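Local coordinates for protein exopolygalacturonase (Yersinia enterocolitica, PDB 2UVF) that probably hydrolyses polygalacturonan of pectin from the chain end, as an exo-acting family 28 glycoside hydrolase whose beta-helix binds digalacturonic acid, at residues Tyr293-Asn298 and Thr374-Asn379; Asn272-Ala277 and Ser299-Asp304. All coordinates share one frame; numbering follows the deposited sequence.

Contact 1 of 2, residues Tyr293-Asn298 and Thr374-Asn379. With NI (nickel (II) ion), chain K; ADA (alpha-D-galactopyranuronic acid), chain C; SO4 (sulfate ion), chain I.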
ATOM      1  N   TYR A 293     -13.631 -10.048  -8.695  1.00 25.70           N
ATOM      2  CA  TYR A 293     -13.086 -10.196 -10.033  1.00 26.06           C
ATOM      3  C   TYR A 293     -12.489 -11.585 -10.180  1.00 26.55           C
ATOM      4  O   TYR A 293     -11.952 -12.155  -9.211  1.00 26.79           O
ATOM      5  CB  TYR A 293     -12.085  -9.075 -10.325  1.00 25.75           C
ATOM      6  CG  TYR A 293     -12.733  -7.708 -10.260  1.00 26.30           C
ATOM      7  CD1 TYR A 293     -13.619  -7.293 -11.267  1.00 25.56           C
ATOM      8  CD2 TYR A 293     -12.512  -6.850  -9.170  1.00 27.11           C
ATOM      9  CE1 TYR A 293     -14.251  -6.066 -11.208  1.00 25.66           C
ATOM     10  CE2 TYR A 293     -13.135  -5.590  -9.099  1.00 25.61           C
ATOM     11  CZ  TYR A 293     -14.006  -5.211 -10.120  1.00 26.64           C
ATOM     12  OH  TYR A 293     -14.617  -3.975 -10.088  1.00 24.36           O
ATOM     13  N   VAL A 294     -12.641 -12.161 -11.376  1.00 27.09           N
ATOM     14  CA  VAL A 294     -12.219 -13.547 -11.601  1.00 27.52           C
ATOM     15  C   VAL A 294     -10.717 -13.720 -11.324  1.00 27.84           C
ATOM     16  O   VAL A 294      -9.905 -12.846 -11.697  1.00 28.14           O
ATOM     17  CB  VAL A 294     -12.608 -14.051 -13.049  1.00 28.08           C
ATOM     18  CG1 VAL A 294     -11.822 -13.320 -14.128  1.00 28.23           C
ATOM     19  CG2 VAL A 294     -12.430 -15.571 -13.176  1.00 27.43           C
ATOM     20  N   ALA A 295     -10.373 -14.830 -10.665  1.00 27.66           N
ATOM     21  CA  ALA A 295      -8.975 -15.233 -10.448  1.00 28.19           C
ATOM     22  C   ALA A 295      -8.429 -16.098 -11.579  1.00 28.52           C
ATOM     23  O   ALA A 295      -8.806 -17.268 -11.747  1.00 27.86           O
ATOM     24  CB  ALA A 295      -8.784 -15.926  -9.073  1.00 27.60           C
ATOM     25  N   SER A 296      -7.515 -15.518 -12.350  1.00 29.88           N
ATOM     26  CA  SER A 296      -7.073 -16.132 -13.606  1.00 31.25           C
ATOM     27  C   SER A 296      -5.603 -16.539 -13.587  1.00 32.07           C
ATOM     28  O   SER A 296      -4.898 -16.296 -12.606  1.00 31.91           O
ATOM     29  CB  SER A 296      -7.347 -15.171 -14.758  1.00 31.07           C
ATOM     30  OG  SER A 296      -7.215 -15.806 -16.019  1.00 33.22           O
ATOM     31  N   LYS A 297      -5.157 -17.168 -14.677  1.00 33.48           N
ATOM     32  CA  LYS A 297      -3.727 -17.428 -14.927  1.00 34.17           C
ATOM     33  C   LYS A 297      -3.370 -17.228 -16.413  1.00 34.69           C
ATOM     34  O   LYS A 297      -4.234 -16.854 -17.217  1.00 34.69           O
ATOM     35  CB  LYS A 297      -3.304 -18.804 -14.390  1.00 34.27           C
ATOM     36  CG  LYS A 297      -4.095 -19.956 -14.931  1.00 34.63           C
ATOM     37  CD  LYS A 297      -3.874 -21.199 -14.130  1.00 35.79           C
ATOM     38  CE  LYS A 297      -4.883 -22.249 -14.568  1.00 38.97           C
ATOM     39  NZ  LYS A 297      -4.712 -23.541 -13.871  1.00 41.14           N
ATOM     40  N   ASN A 298      -2.113 -17.441 -16.801  1.00 35.70           N
ATOM     41  CA  ASN A 298      -1.773 -17.127 -18.194  1.00 36.29           C
ATOM     42  C   ASN A 298      -2.545 -17.946 -19.211  1.00 36.21           C
ATOM     43  O   ASN A 298      -2.955 -17.414 -20.226  1.00 36.06           O
ATOM     44  CB  ASN A 298      -0.253 -16.997 -18.502  1.00 36.78           C
ATOM     45  CG  ASN A 298       0.582 -18.188 -18.079  1.00 36.66           C
ATOM     46  OD1 ASN A 298       0.158 -19.328 -18.122  1.00 40.88           O
ATOM     47  ND2 ASN A 298       1.810 -17.909 -17.709  1.00 38.53           N
ATOM     48  N   THR A 374     -10.229  -4.913  -5.649  1.00 24.11           N
ATOM     49  CA  THR A 374      -9.624  -5.548  -6.815  1.00 23.39           C
ATOM     50  C   THR A 374      -9.425  -7.041  -6.596  1.00 23.62           C
ATOM     51  O   THR A 374      -8.655  -7.661  -7.308  1.00 24.20           O
ATOM     52  CB  THR A 374      -8.268  -4.901  -7.203  1.00 23.60           C
ATOM     53  OG1 THR A 374      -7.277  -5.190  -6.209  1.00 22.67           O
ATOM     54  CG2 THR A 374      -8.389  -3.382  -7.327  1.00 23.56           C
ATOM     55  N   TYR A 375     -10.114  -7.612  -5.607  1.00 23.08           N
ATOM     56  CA  TYR A 375     -10.089  -9.044  -5.373  1.00 23.24           C
ATOM     57  C   TYR A 375     -10.944  -9.648  -6.461  1.00 23.88           C
ATOM     58  O   TYR A 375     -12.052  -9.148  -6.683  1.00 24.61           O
ATOM     59  CB  TYR A 375     -10.679  -9.386  -3.997  1.00 21.89           C
ATOM     60  CG  TYR A 375     -10.593 -10.857  -3.664  1.00 21.42           C
ATOM     61  CD1 TYR A 375      -9.425 -11.392  -3.138  1.00 21.80           C
ATOM     62  CD2 TYR A 375     -11.668 -11.719  -3.888  1.00 18.10           C
ATOM     63  CE1 TYR A 375      -9.316 -12.729  -2.855  1.00 15.77           C
ATOM     64  CE2 TYR A 375     -11.571 -13.054  -3.573  1.00 17.91           C
ATOM     65  CZ  TYR A 375     -10.385 -13.547  -3.050  1.00 18.49           C
ATOM     66  OH  TYR A 375     -10.249 -14.887  -2.745  1.00 18.84           O
ATOM     67  N   ASP A 376     -10.469 -10.677  -7.166  1.00 23.77           N
ATOM     68  CA  ASP A 376      -9.137 -11.276  -6.995  1.00 24.84           C
ATOM     69  C   ASP A 376      -8.349 -11.167  -8.319  1.00 24.50           C
ATOM     70  O   ASP A 376      -7.937 -12.174  -8.886  1.00 25.71           O
ATOM     71  CB  ASP A 376      -9.287 -12.748  -6.591  1.00 23.61           C
ATOM     72  CG  ASP A 376      -8.023 -13.329  -6.027  1.00 25.31           C
ATOM     73  OD1 ASP A 376      -7.975 -14.562  -5.818  1.00 24.99           O
ATOM     74  OD2 ASP A 376      -7.064 -12.561  -5.786  1.00 27.48           O
ATOM     75  N   ALA A 377      -8.168  -9.941  -8.798  1.00 24.09           N
ATOM     76  CA  ALA A 377      -7.455  -9.666 -10.039  1.00 24.10           C
ATOM     77  C   ALA A 377      -5.978 -10.092  -9.946  1.00 24.19           C
ATOM     78  O   ALA A 377      -5.239  -9.599  -9.082  1.00 23.72           O
ATOM     79  CB  ALA A 377      -7.591  -8.204 -10.401  1.00 22.71           C
ATOM     80  N   ASN A 378      -5.577 -11.038 -10.800  1.00 24.66           N
ATOM     81  CA  ASN A 378      -4.201 -11.586 -10.784  1.00 25.34           C
ATOM     82  C   ASN A 378      -3.153 -10.482 -10.905  1.00 24.98           C
ATOM     83  O   ASN A 378      -3.176  -9.693 -11.858  1.00 24.76           O
ATOM     84  CB  ASN A 378      -4.004 -12.637 -11.879  1.00 26.00           C
ATOM     85  CG  ASN A 378      -2.827 -13.594 -11.594  1.00 27.34           C
ATOM     86  OD1 ASN A 378      -2.423 -13.814 -10.448  1.00 27.38           O
ATOM     87  ND2 ASN A 378      -2.283 -14.171 -12.650  1.00 29.47           N
ATOM     88  N   ASN A 379      -2.265 -10.440  -9.910  1.00 24.69           N
ATOM     89  CA  ASN A 379      -1.227  -9.411  -9.732  1.00 24.19           C
ATOM     90  C   ASN A 379      -1.764  -8.024  -9.419  1.00 23.97           C
ATOM     91  O   ASN A 379      -1.033  -7.026  -9.524  1.00 23.23           O
ATOM     92  CB  ASN A 379      -0.282  -9.359 -10.937  1.00 24.32           C
ATOM     93  CG  ASN A 379       0.233 -10.722 -11.306  1.00 25.32           C
ATOM     94  OD1 ASN A 379      -0.003 -11.182 -12.416  1.00 24.75           O
ATOM     95  ND2 ASN A 379       0.888 -11.412 -10.351  1.00 21.62           N
TER
HETATM   96 NI    NI K1614      -5.216 -12.847  -4.800  1.00 34.33          NI
HETATM   97  C1  ADA C   1       3.261 -10.512  -6.643  1.00 47.05           C
HETATM   98  C2  ADA C   1       3.299  -9.337  -7.642  1.00 45.97           C
HETATM   99  C3  ADA C   1       4.131  -9.812  -8.855  1.00 47.22           C
HETATM  100  C4  ADA C   1       5.592  -9.838  -8.376  1.00 49.04           C
HETATM  101  C5  ADA C   1       5.665 -10.905  -7.268  1.00 49.86           C
HETATM  102  C6  ADA C   1       7.082 -10.974  -6.653  1.00 51.33           C
HETATM  103  O1  ADA C   1       2.752 -11.749  -7.221  1.00 47.38           O
HETATM  104  O2  ADA C   1       2.016  -8.875  -8.000  1.00 40.15           O
HETATM  105  O3  ADA C   1       3.916  -9.021 -10.051  1.00 46.12           O
HETATM  106  O4  ADA C   1       5.883  -8.560  -7.756  1.00 49.77           O
HETATM  107  O5  ADA C   1       4.643 -10.682  -6.201  1.00 49.61           O
HETATM  108  O6B ADA C   1       7.363 -10.168  -5.730  1.00 51.73           O
HETATM  109  O6A ADA C   1       7.877 -11.837  -7.105  1.00 52.09           O
HETATM  110  S   SO4 I1612       0.961 -15.309  -9.715  1.00104.95           S
HETATM  111  O1  SO4 I1612      -0.191 -14.958  -8.886  1.00105.14           O
HETATM  112  O2  SO4 I1612       1.168 -16.751  -9.614  1.00105.07           O
HETATM  113  O3  SO4 I1612       0.702 -14.966 -11.112  1.00105.14           O
HETATM  114  O4  SO4 I1612       2.144 -14.581  -9.247  1.00104.34           O
HETATM  115  O   HOH W   1      -7.554 -12.692 -12.489  1.00 27.80           O
HETATM  116  O   HOH W   2      -6.004 -14.795  -4.133  1.00 27.23           O
HETATM  117  O   HOH W   3      -6.288 -11.606  -3.028  1.00 26.55           O
HETATM  118  O   HOH W   4      -4.285 -14.059  -6.784  1.00 38.66           O

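Contact 2 of 2, residues Asn272-Ala277 and Ser299-Asp304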
ATOM      1  N   ASN A 272     -10.857  -2.064 -16.166  1.00 31.06           N
ATOM      2  CA  ASN A 272     -11.595  -2.785 -17.203  1.00 31.80           C
ATOM      3  C   ASN A 272     -10.873  -4.069 -17.607  1.00 31.97           C
ATOM      4  O   ASN A 272     -10.978  -4.532 -18.765  1.00 32.42           O
ATOM      5  CB  ASN A 272     -11.881  -1.868 -18.421  1.00 31.99           C
ATOM      6  CG  ASN A 272     -13.106  -2.298 -19.227  1.00 34.13           C
ATOM      7  OD1 ASN A 272     -13.810  -3.261 -18.872  1.00 36.70           O
ATOM      8  ND2 ASN A 272     -13.370  -1.579 -20.320  1.00 33.08           N
ATOM      9  N   GLY A 273     -10.163  -4.650 -16.634  1.00 30.47           N
ATOM     10  CA  GLY A 273      -9.197  -5.694 -16.889  1.00 29.05           C
ATOM     11  C   GLY A 273      -9.770  -7.079 -16.976  1.00 28.76           C
ATOM     12  O   GLY A 273      -9.284  -7.919 -17.756  1.00 27.38           O
ATOM     13  N   TRP A 274     -10.806  -7.313 -16.168  1.00 28.22           N
ATOM     14  CA  TRP A 274     -11.289  -8.657 -15.876  1.00 28.49           C
ATOM     15  C   TRP A 274     -12.788  -8.757 -15.787  1.00 29.29           C
ATOM     16  O   TRP A 274     -13.460  -7.810 -15.362  1.00 30.19           O
ATOM     17  CB  TRP A 274     -10.768  -9.090 -14.502  1.00 27.58           C
ATOM     18  CG  TRP A 274      -9.329  -9.091 -14.413  1.00 25.76           C
ATOM     19  CD1 TRP A 274      -8.541  -8.149 -13.816  1.00 27.22           C
ATOM     20  CD2 TRP A 274      -8.467 -10.069 -14.944  1.00 26.09           C
ATOM     21  NE1 TRP A 274      -7.225  -8.490 -13.939  1.00 26.08           N
ATOM     22  CE2 TRP A 274      -7.149  -9.669 -14.639  1.00 26.13           C
ATOM     23  CE3 TRP A 274      -8.669 -11.264 -15.659  1.00 25.84           C
ATOM     24  CZ2 TRP A 274      -6.049 -10.427 -15.005  1.00 25.31           C
ATOM     25  CZ3 TRP A 274      -7.570 -12.000 -16.036  1.00 25.57           C
ATOM     26  CH2 TRP A 274      -6.274 -11.588 -15.696  1.00 25.59           C
ATOM     27  N   LEU A 275     -13.289  -9.937 -16.121  1.00 29.74           N
ATOM     28  CA  LEU A 275     -14.670 -10.270 -15.884  1.00 30.12           C
ATOM     29  C   LEU A 275     -14.892 -10.479 -14.387  1.00 31.03           C
ATOM     30  O   LEU A 275     -13.950 -10.735 -13.638  1.00 29.90           O
ATOM     31  CB  LEU A 275     -15.060 -11.521 -16.688  1.00 30.50           C
ATOM     32  CG  LEU A 275     -15.302 -11.336 -18.204  1.00 29.26           C
ATOM     33  CD1 LEU A 275     -15.603 -12.659 -18.806  1.00 29.75           C
ATOM     34  CD2 LEU A 275     -16.442 -10.361 -18.521  1.00 29.71           C
ATOM     35  N   ARG A 276     -16.147 -10.368 -13.955  1.00 31.78           N
ATOM     36  CA  ARG A 276     -16.505 -10.663 -12.580  1.00 32.53           C
ATOM     37  C   ARG A 276     -16.374 -12.162 -12.288  1.00 33.18           C
ATOM     38  O   ARG A 276     -16.365 -12.982 -13.210  1.00 33.42           O
ATOM     39  CB  ARG A 276     -17.926 -10.156 -12.302  1.00 32.60           C
ATOM     40  CG  ARG A 276     -18.054  -8.639 -12.328  1.00 31.22           C
ATOM     41  CD  ARG A 276     -17.323  -8.012 -11.171  1.00 31.41           C
ATOM     42  NE  ARG A 276     -17.648  -6.596 -11.078  1.00 32.04           N
ATOM     43  CZ  ARG A 276     -18.589  -6.072 -10.297  1.00 29.33           C
ATOM     44  NH1 ARG A 276     -19.310  -6.851  -9.514  1.00 29.10           N
ATOM     45  NH2 ARG A 276     -18.808  -4.759 -10.309  1.00 27.68           N
ATOM     46  N   ALA A 277     -16.259 -12.519 -11.013  1.00 33.75           N
ATOM     47  CA  ALA A 277     -16.132 -13.923 -10.606  1.00 34.04           C
ATOM     48  C   ALA A 277     -17.482 -14.649 -10.667  1.00 34.92           C
ATOM     49  O   ALA A 277     -18.513 -14.003 -10.811  1.00 35.50           O
ATOM     50  CB  ALA A 277     -15.545 -14.008  -9.223  1.00 33.32           C
ATOM     51  N   SER A 299      -2.829 -19.200 -18.870  1.00 36.80           N
ATOM     52  CA  SER A 299      -3.509 -20.142 -19.755  1.00 37.44           C
ATOM     53  C   SER A 299      -5.027 -19.996 -19.776  1.00 37.65           C
ATOM     54  O   SER A 299      -5.689 -20.617 -20.611  1.00 37.70           O
ATOM     55  CB  SER A 299      -3.146 -21.569 -19.357  1.00 37.50           C
ATOM     56  OG  SER A 299      -3.615 -21.874 -18.051  1.00 40.40           O
ATOM     57  N   LYS A 300      -5.564 -19.183 -18.857  1.00 37.37           N
ATOM     58  CA  LYS A 300      -7.005 -18.954 -18.730  1.00 37.20           C
ATOM     59  C   LYS A 300      -7.454 -17.519 -19.066  1.00 36.51           C
ATOM     60  O   LYS A 300      -8.650 -17.248 -19.091  1.00 36.57           O
ATOM     61  CB  LYS A 300      -7.504 -19.353 -17.327  1.00 37.66           C
ATOM     62  CG  LYS A 300      -7.478 -20.866 -17.016  1.00 39.28           C
ATOM     63  CD  LYS A 300      -8.457 -21.677 -17.891  1.00 42.20           C
ATOM     64  CE  LYS A 300      -8.150 -23.182 -17.820  1.00 42.68           C
ATOM     65  NZ  LYS A 300      -9.136 -24.078 -18.551  1.00 43.41           N
ATOM     66  N   VAL A 301      -6.511 -16.611 -19.328  1.00 35.62           N
ATOM     67  CA  VAL A 301      -6.829 -15.201 -19.618  1.00 35.66           C
ATOM     68  C   VAL A 301      -7.745 -15.029 -20.858  1.00 36.54           C
ATOM     69  O   VAL A 301      -8.535 -14.093 -20.944  1.00 36.04           O
ATOM     70  CB  VAL A 301      -5.523 -14.318 -19.733  1.00 35.75           C
ATOM     71  CG1 VAL A 301      -4.718 -14.650 -21.007  1.00 34.51           C
ATOM     72  CG2 VAL A 301      -5.843 -12.834 -19.645  1.00 33.39           C
ATOM     73  N   HIS A 302      -7.616 -15.947 -21.809  1.00 37.53           N
ATOM     74  CA  HIS A 302      -8.464 -15.979 -22.985  1.00 38.42           C
ATOM     75  C   HIS A 302      -9.951 -16.136 -22.605  1.00 38.68           C
ATOM     76  O   HIS A 302     -10.825 -15.681 -23.338  1.00 38.97           O
ATOM     77  CB  HIS A 302      -7.990 -17.070 -23.954  1.00 38.62           C
ATOM     78  CG  HIS A 302      -8.270 -18.464 -23.490  1.00 39.78           C
ATOM     79  ND1 HIS A 302      -7.368 -19.204 -22.751  1.00 41.72           N
ATOM     80  CD2 HIS A 302      -9.357 -19.255 -23.658  1.00 40.08           C
ATOM     81  CE1 HIS A 302      -7.889 -20.393 -22.491  1.00 42.04           C
ATOM     82  NE2 HIS A 302      -9.096 -20.446 -23.028  1.00 41.32           N
ATOM     83  N   GLU A 303     -10.215 -16.755 -21.452  1.00 38.85           N
ATOM     84  CA  GLU A 303     -11.570 -16.858 -20.878  1.00 39.40           C
ATOM     85  C   GLU A 303     -11.945 -15.709 -19.912  1.00 38.04           C
ATOM     86  O   GLU A 303     -13.091 -15.268 -19.886  1.00 38.10           O
ATOM     87  CB  GLU A 303     -11.715 -18.171 -20.110  1.00 39.57           C
ATOM     88  CG  GLU A 303     -11.575 -19.453 -20.912  1.00 40.81           C
ATOM     89  CD  GLU A 303     -11.364 -20.657 -20.003  1.00 42.31           C
ATOM     90  OE1 GLU A 303     -11.586 -20.513 -18.769  1.00 47.34           O
ATOM     91  OE2 GLU A 303     -10.965 -21.741 -20.507  1.00 46.05           O
ATOM     92  N   ASP A 304     -10.981 -15.231 -19.127  1.00 36.64           N
ATOM     93  CA  ASP A 304     -11.286 -14.384 -17.957  1.00 35.36           C
ATOM     94  C   ASP A 304     -11.145 -12.879 -18.160  1.00 34.93           C
ATOM     95  O   ASP A 304     -11.798 -12.096 -17.474  1.00 35.10           O
ATOM     96  CB  ASP A 304     -10.434 -14.798 -16.759  1.00 34.86           C
ATOM     97  CG  ASP A 304     -10.594 -16.239 -16.399  1.00 33.71           C
ATOM     98  OD1 ASP A 304     -11.689 -16.792 -16.558  1.00 33.13           O
ATOM     99  OD2 ASP A 304      -9.616 -16.840 -15.930  1.00 34.37           O
TER

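Contact 1 of 2, residues Tyr293-Asn298 and Thr374-Asn379
Y293 faces the cis peptide that joins Y375 to D376, and the pairing illustrates how an unusual backbone geometry can be read by a distant segment of the same chain. A cis peptide carries its C=O and N-H on the same side, which lets both meet one residue. Y293 N donates to Y375 O over 2.7 Å, in the carbonyl plane and on a lone pair, while D376 N returns a bond to Y293 O at 2.9 Å, tilted 28° from that carbonyl's plane. The Y293 ring turns beside its own backbone N (chi1 -61°), which brings CD2 obliquely to 3.4 Å from Y375 O. Next along, D376 lays its CB over the centre of one face of the Y375 ring. Its CG stands anti to the backbone N (chi1 -164°), the setting that carries the carboxylate to the metal: OD2 binds nickel at 2.1 Å, OD1 accepts from a nickel-bound water, and G401 O is a further ligand. The methyl CB of A295 rests 3.6 Å from D376 OD1. The CB of N378 is directed toward 293-298, and its amide lies alongside S296 O without a hydrogen bond between them; ND2 is held by Y326 OH and reaches a sulfate oxygen weakly. Beyond the paired backbone, one water links the two segments: it donates to V294 O and accepts from S296 N at 2.8 Å and from N378 N at 3.1 Å. The adjoining N379 belongs to the glycan pocket. Around this junction, Y293 closes strand 289-293 and packs on R350 of strand 348-350, T374 follows strand 371-373 and touches V349, and helix 322-328 meets S296 through Y326.

Contact 2 of 2, residues Asn272-Ala277 and Ser299-Asp304
The indole of W274 presents its six-membered edge to the segment 299-304, and D304 O meets that edge near the ring plane, 3.7 Å from CE3. V301 arrives from a different direction: its CG2 stands obliquely to the ring, 4.1 Å from CZ3, with the two side chains crossing at about a right angle. D304 CB is also 4.1 Å from CZ3, and the carboxylate beyond it is turned 48° from the indole plane. Residues A377, R330, Y326 and A308 touch the same indole from other parts of the chain, leaving it buried. Both torsions suit the meeting: W274 CG lies beside its backbone N (chi1 -59°), swinging the benzo end to the helix, whereas V301 CG2, anti to its own N, is the branch that reaches the ring, near CZ3 and CH2.

One carbonyl does double duty here, an example of how the final residue of a one-turn helix can receive a neighbouring segment. L275 N donates to D304 O over 3.0 Å in a nearly straight bond, approaching almost head-on to the C=O. The L275 side chain continues past the same oxygen, with CB 3.4 Å from D304 O and CD1 3.8 Å from E303 O. The turn itself is held by K300 O, which accepts from both E303 N and D304 N, and a salt bridge ties K300 NZ to E303 OE2 on its exposed side. D304 OD2 is spoken for by S296 OG.

This joint sets the loop leading into strand 276-277 against helix 301-304. Helix 307-317 backs it, since V301 touches A308 and V312; Y326 of helix 322-328 adds to the cover of V301, and R276 leans on strand 289-293.

Contacts 1 and 2 have centres 7 Å apart, and their segments alternate along the chain: 272-277, then 293-298, 299-304 and finally 374-379. The middle two form one continuous run from strand 289-293 into helix 301-304, held by an earlier segment and a later one. Direct seams join the contacts: V294 N lies 3.0 Å from L275 O, a probable hydrogen bond, and V294 CG1 packs against D304 CB. All four lie in the family 28 range, in loops, strand ends and a short helix projecting from the parallel beta-helix. Contact 1 carries D376 of the nickel site and N379 of the glycan pocket, so the run 293-304 connects contact 2, farther from the chain's centre, to the sugar's surroundings.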